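Local coordinates for uncharacterized protein (PDB 4FC9) that is the all-helical, bilobal C-terminal domain of the type III effector XopL, secreted into plant host cells, and is of uncharacterised function, at residues A116-Y119 with T120-N124; L94-V97 with S98-A101; M44-T47 with V48-E52. One frame throughout, in Å; residues are numbered along the deposited sequence.

Overall arrangement
All three contacts are local ones in the bilobal C-terminal domain: interactions 1 and 2 lie within single alpha-helices, while interaction 3 runs from the last turns of helix 32-49 into the turn that follows. Along the chain interaction 3 comes first; interaction 2 follows on helix 91-101 and interaction 1 on the next helix, 112-129. Interactions 1 and 2 are neighbours, with centres 18 Å apart and nearest atoms about 6 Å apart, and Ala101 packs against helix 112-129. Interaction 3 lies farther off, its centre 27 Å from that of interaction 2 across the middle of the chain. Helix 152-171 links the two regions, touched by Arg96 from interaction 2 and by Met44, Leu45 and Val48 from interaction 3.

Interaction 1: A116-Y119 with T120-N124; sequences ARHY and TNVSN
Val122 lays its CG2 methyl over one face of the His118 imidazole, an i to i+4 CH-pi contact within alpha-helix 112-129. The methyl stands 20° off the ring normal, displaced toward the rim. Its nearest ring atom is His118 NE2, 3.7 Å from Val122 CG2. The ring reaches forward along the helix, His118 CG being anti to the backbone N (chi1 -168°), which brings it alongside Val122 one turn on, while Val122 CG2 lies beside its own backbone N. A water in the plane of the ring, at its edge, sits 2.7 Å from His118 ND1 and accepts a bond from Asn121 ND2, tying the imidazole to the amide three residues on. Beneath these side chains the Val122 N to His118 O bond, 2.9 Å, joins the backbones of the same i, i+4 pair. Pro105 in the preceding loop touches His118, Asn121 and Val122, so this face of the surface helix leans on that loop, and Arg117 reaches the same loop through a salt bridge to Glu108. One residue further on, Ser123 N gives a nearly straight bond to Tyr119 O, with an N-H...O angle of 169°.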
# COMPACT_ATOMS: atom_id res chain seq x y z
N ALA A 116 22.14 -1.96 -14.17
CA ALA A 116 21.77 -2.76 -13.01
C ALA A 116 21.00 -1.92 -12.00
O ALA A 116 19.94 -2.32 -11.52
CB ALA A 116 23.01 -3.35 -12.37
N ARG A 117 21.54 -0.74 -11.70
CA ARG A 117 20.88 0.19 -10.78
C ARG A 117 19.55 0.66 -11.35
O ARG A 117 18.58 0.83 -10.62
CB ARG A 117 21.79 1.38 -10.49
CG ARG A 117 23.08 0.99 -9.78
CD ARG A 117 23.93 2.19 -9.42
NE ARG A 117 25.17 1.76 -8.76
CZ ARG A 117 26.16 2.57 -8.42
NH1 ARG A 117 26.08 3.87 -8.66
NH2 ARG A 117 27.25 2.08 -7.83
N HIS A 118 19.52 0.88 -12.66
CA HIS A 118 18.30 1.32 -13.32
C HIS A 118 17.20 0.27 -13.17
O HIS A 118 16.06 0.60 -12.87
CB HIS A 118 18.55 1.62 -14.80
CG HIS A 118 17.42 2.33 -15.46
ND1 HIS A 118 17.02 3.60 -15.09
CD2 HIS A 118 16.60 1.96 -16.47
CE1 HIS A 118 16.00 3.97 -15.84
NE2 HIS A 118 15.72 3.00 -16.69
N TYR A 119 17.56 -1.00 -13.39
CA TYR A 119 16.65 -2.12 -13.18
C TYR A 119 15.98 -2.02 -11.82
O TYR A 119 14.77 -2.15 -11.69
CB TYR A 119 17.41 -3.44 -13.22
CG TYR A 119 17.75 -3.97 -14.59
CD1 TYR A 119 17.11 -3.49 -15.72
CD2 TYR A 119 18.70 -4.97 -14.74
CE1 TYR A 119 17.42 -3.99 -16.98
CE2 TYR A 119 19.02 -5.47 -15.99
CZ TYR A 119 18.38 -4.98 -17.10
OH TYR A 119 18.70 -5.49 -18.34
N THR A 120 16.81 -1.81 -10.80
CA THR A 120 16.34 -1.74 -9.42
C THR A 120 15.46 -0.53 -9.21
O THR A 120 14.42 -0.62 -8.55
CB THR A 120 17.53 -1.69 -8.46
OG1 THR A 120 18.33 -2.86 -8.63
CG2 THR A 120 17.05 -1.61 -7.02
N ASN A 121 15.87 0.61 -9.77
CA ASN A 121 15.07 1.83 -9.70
C ASN A 121 13.68 1.67 -10.31
O ASN A 121 12.70 2.18 -9.78
CB ASN A 121 15.80 3.00 -10.37
CG ASN A 121 17.01 3.46 -9.58
OD1 ASN A 121 17.17 3.11 -8.41
ND2 ASN A 121 17.86 4.26 -10.21
N VAL A 122 13.62 0.96 -11.43
CA VAL A 122 12.36 0.75 -12.13
C VAL A 122 11.43 -0.19 -11.37
O VAL A 122 10.23 0.08 -11.26
CB VAL A 122 12.61 0.26 -13.58
CG1 VAL A 122 11.32 -0.21 -14.21
CG2 VAL A 122 13.25 1.37 -14.40
N SER A 123 11.98 -1.29 -10.85
CA SER A 123 11.22 -2.21 -10.00
C SER A 123 10.62 -1.47 -8.80
O SER A 123 9.43 -1.58 -8.53
CB SER A 123 12.11 -3.34 -9.49
OG SER A 123 12.56 -4.15 -10.55
N ASN A 124 11.47 -0.72 -8.09
CA ASN A 124 11.04 0.03 -6.91
C ASN A 124 9.96 1.06 -7.23
O ASN A 124 9.00 1.22 -6.48
CB ASN A 124 12.24 0.69 -6.24
CG ASN A 124 13.10 -0.29 -5.49
OD1 ASN A 124 12.66 -1.40 -5.18
ND2 ASN A 124 14.32 0.10 -5.18
O HOH W 1 17.81 4.71 -12.72

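Interaction 2: L94-V97 with S98-A101; sequences LQRV and SDMA
Arg96 and Asp99, three residues apart on alpha-helix 91-101, bring opposite charges near each other without forming a salt bridge. From CB, the Arg96 chain starts with CG beside its own backbone N, then bends at chi2 (-64°) before running out to the guanidinium. Along its course the side chain is touched by Ile168 of helix 152-171 and by the loop residues His172 and Gln174. At the head, NE is bound in a salt bridge to Asp175, which is the stronger polar partner. On the Asp99 side, Arg96 NH2 comes within 4.1 Å of Asp99 OD2. The guanidinium and carboxylate planes stand 75° apart. The two groups are therefore turned well away from a flat, paired geometry, and any attraction between them is probably a modest addition to the grip of Asp175. Asp99 folds back over the preceding turn, its OD1 coming 3.1 Å from Gln95 O, a meeting of two acceptors; the Asp99 N-H to Gln95 O bond, 2.9 Å long, holds the backbone there. Farther along, Ala101 meets Trp125, Gln128 and Lys129 of helix 112-129, which joins this helix to the next one in the chain. The short Ala101 side chain also lies against the turn before it, with Ala101 CB 3.4 Å from Val97 O.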
# COMPACT_ATOMS: atom_id res chain seq x y z
N LEU A 94 -3.34 10.07 -5.09
CA LEU A 94 -2.53 9.62 -6.21
C LEU A 94 -1.34 10.55 -6.46
O LEU A 94 -0.25 10.10 -6.83
CB LEU A 94 -3.39 9.48 -7.47
CG LEU A 94 -4.53 8.47 -7.33
CD1 LEU A 94 -5.47 8.52 -8.53
CD2 LEU A 94 -3.99 7.06 -7.13
N GLN A 95 -1.56 11.84 -6.23
CA GLN A 95 -0.49 12.83 -6.33
C GLN A 95 0.61 12.53 -5.31
O GLN A 95 1.79 12.59 -5.63
CB GLN A 95 -1.03 14.24 -6.11
CG GLN A 95 -0.21 15.34 -6.76
CD GLN A 95 -0.53 15.55 -8.24
OE1 GLN A 95 -1.45 16.30 -8.59
NE2 GLN A 95 0.23 14.89 -9.10
N ARG A 96 0.23 12.19 -4.07
CA ARG A 96 1.20 11.87 -3.02
C ARG A 96 1.98 10.61 -3.35
O ARG A 96 3.18 10.51 -3.06
CB ARG A 96 0.51 11.71 -1.66
CG ARG A 96 -0.05 12.99 -1.09
CD ARG A 96 1.03 14.00 -0.80
NE ARG A 96 0.55 15.05 0.10
CZ ARG A 96 1.15 16.22 0.28
NH1 ARG A 96 0.64 17.11 1.12
NH2 ARG A 96 2.27 16.50 -0.38
N VAL A 97 1.30 9.63 -3.94
CA VAL A 97 1.96 8.40 -4.34
C VAL A 97 3.04 8.71 -5.38
O VAL A 97 4.15 8.20 -5.29
CB VAL A 97 0.97 7.37 -4.90
CG1 VAL A 97 1.71 6.17 -5.48
CG2 VAL A 97 -0.01 6.94 -3.82
N SER A 98 2.70 9.56 -6.35
CA SER A 98 3.66 9.96 -7.37
C SER A 98 4.82 10.73 -6.77
O SER A 98 5.96 10.60 -7.21
CB SER A 98 2.99 10.82 -8.44
OG SER A 98 2.26 10.03 -9.34
N ASP A 99 4.51 11.55 -5.76
CA ASP A 99 5.54 12.34 -5.10
C ASP A 99 6.54 11.45 -4.40
O ASP A 99 7.74 11.71 -4.42
CB ASP A 99 4.92 13.31 -4.11
CG ASP A 99 4.14 14.42 -4.79
OD1 ASP A 99 4.22 14.52 -6.03
OD2 ASP A 99 3.47 15.19 -4.07
N MSE A 100 6.04 10.39 -3.77
CA MSE A 100 6.89 9.46 -3.05
C MSE A 100 7.70 8.61 -4.03
O MSE A 100 8.91 8.45 -3.88
CB MSE A 100 6.07 8.56 -2.13
CG MSE A 100 6.65 8.42 -0.74
SE MSE A 100 6.28 6.68 0.08
CE MSE A 100 4.34 6.69 -0.05
N ALA A 101 7.01 8.07 -5.03
CA ALA A 101 7.65 7.22 -6.02
C ALA A 101 8.62 8.03 -6.87
O ALA A 101 9.64 7.52 -7.33
CB ALA A 101 6.61 6.55 -6.90

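Interaction 3: M44-T47 with V48-E52; sequences MLST and VIDEE
The backbone of residues 44-52 carries i to i+4 bonds from Val48 N to Met44 O, from Ile49 N to Leu45 O and from Asp50 N to Ser46 O, and near the C-terminal end of helix 32-49 Glu51 N adds a wider i to i+5 bond to the same Ser46 O before Glu52 turns to positive phi (56°). Of the two donors on that carbonyl, Asp50 N makes the more bent bond, with an N-H...O angle of 132°. Glu51 N, 3.1 Å from Ser46 O, arrives in the carbonyl plane and straighter. The side chain of Ser46 joins the same turn, tentatively, since it is modelled in two conformers. In one of them OG is anti to the backbone N and lies beside Asp50 CB, 3.9 Å from it. A water sits 2.7 Å from Ser46 OG in that conformer and donates to Glu51 OE2. Glu51 CB lies 3.2 Å from Thr47 O, and Glu51 CG, beside the backbone N (chi1 -48°), returns toward Ser46 O. On the inner side, Val48 CG2 rests 3.4 Å from Met44 O. Val48 also meets Leu155 of helix 152-171, and the selenomethionine Met44 packs on Val159 and Trp162 of that helix. Thr47 OG1 is bonded back to Ala43 O, and Val48 O to the hydroxyl of Tyr63. The contact thus combines an apolar face against helix 152-171 with a hydrated polar side, its Ser46 end less certain, where the water's donated bond would probably help stabilise the negative charge of Glu51.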
# COMPACT_ATOMS: atom_id res chain seq x y z
N MSE A 44 0.01 -6.94 10.14
CA MSE A 44 -1.20 -7.04 9.34
C MSE A 44 -1.04 -8.06 8.22
O MSE A 44 -1.94 -8.87 7.98
CB MSE A 44 -1.57 -5.68 8.76
CG MSE A 44 -1.99 -4.68 9.81
SE MSE A 44 -2.11 -2.86 9.15
CE MSE A 44 -3.73 -3.00 8.07
N LEU A 45 0.10 -8.01 7.55
CA LEU A 45 0.42 -8.98 6.50
C LEU A 45 0.45 -10.37 7.08
O LEU A 45 -0.05 -11.31 6.46
CB LEU A 45 1.78 -8.67 5.89
CG LEU A 45 1.81 -7.52 4.90
CD1 LEU A 45 3.20 -7.39 4.31
CD2 LEU A 45 0.78 -7.76 3.81
N SER A 46 1.04 -10.51 8.26
CA SER A 46 1.06 -11.78 8.96
C SER A 46 -0.37 -12.24 9.24
O SER A 46 -0.71 -13.39 9.02
CB SER A 46 1.83 -11.67 10.26
OG SER A 46 1.90 -12.93 10.90
N THR A 47 -1.19 -11.32 9.73
CA THR A 47 -2.58 -11.63 10.03
C THR A 47 -3.28 -12.15 8.78
O THR A 47 -3.90 -13.22 8.80
CB THR A 47 -3.32 -10.40 10.59
OG1 THR A 47 -2.67 -9.98 11.80
CG2 THR A 47 -4.76 -10.74 10.92
N VAL A 48 -3.14 -11.43 7.67
CA VAL A 48 -3.79 -11.82 6.42
C VAL A 48 -3.27 -13.14 5.83
O VAL A 48 -4.06 -14.00 5.45
CB VAL A 48 -3.66 -10.71 5.36
CG1 VAL A 48 -4.15 -11.20 4.00
CG2 VAL A 48 -4.41 -9.47 5.79
N ILE A 49 -1.96 -13.28 5.75
CA ILE A 49 -1.35 -14.39 5.01
C ILE A 49 -1.12 -15.63 5.88
O ILE A 49 -1.45 -16.74 5.48
CB ILE A 49 -0.03 -13.94 4.34
CG1 ILE A 49 -0.33 -12.87 3.29
CG2 ILE A 49 0.70 -15.12 3.72
CD1 ILE A 49 0.89 -12.20 2.73
N ASP A 50 -0.58 -15.43 7.08
CA ASP A 50 -0.34 -16.52 8.01
C ASP A 50 -1.64 -16.96 8.69
O ASP A 50 -2.05 -18.12 8.59
CB ASP A 50 0.68 -16.11 9.08
CG ASP A 50 1.88 -17.01 9.13
OD1 ASP A 50 1.77 -18.11 9.72
OD2 ASP A 50 2.93 -16.62 8.59
N GLU A 51 -2.29 -16.02 9.38
CA GLU A 51 -3.46 -16.34 10.19
C GLU A 51 -4.73 -16.49 9.36
O GLU A 51 -5.72 -17.02 9.84
CB GLU A 51 -3.68 -15.25 11.23
CG GLU A 51 -2.43 -14.88 11.99
CD GLU A 51 -1.98 -15.97 12.93
OE1 GLU A 51 -2.86 -16.68 13.47
OE2 GLU A 51 -0.75 -16.13 13.13
N GLU A 52 -4.68 -16.00 8.12
CA GLU A 52 -5.84 -15.98 7.24
C GLU A 52 -7.02 -15.25 7.89
O GLU A 52 -8.16 -15.69 7.84
CB GLU A 52 -6.21 -17.39 6.79
CG GLU A 52 -5.12 -18.03 5.94
CD GLU A 52 -5.43 -19.45 5.55
OE1 GLU A 52 -5.39 -20.34 6.43
OE2 GLU A 52 -5.69 -19.69 4.36
O HOH W 2 1.60 -14.99 12.58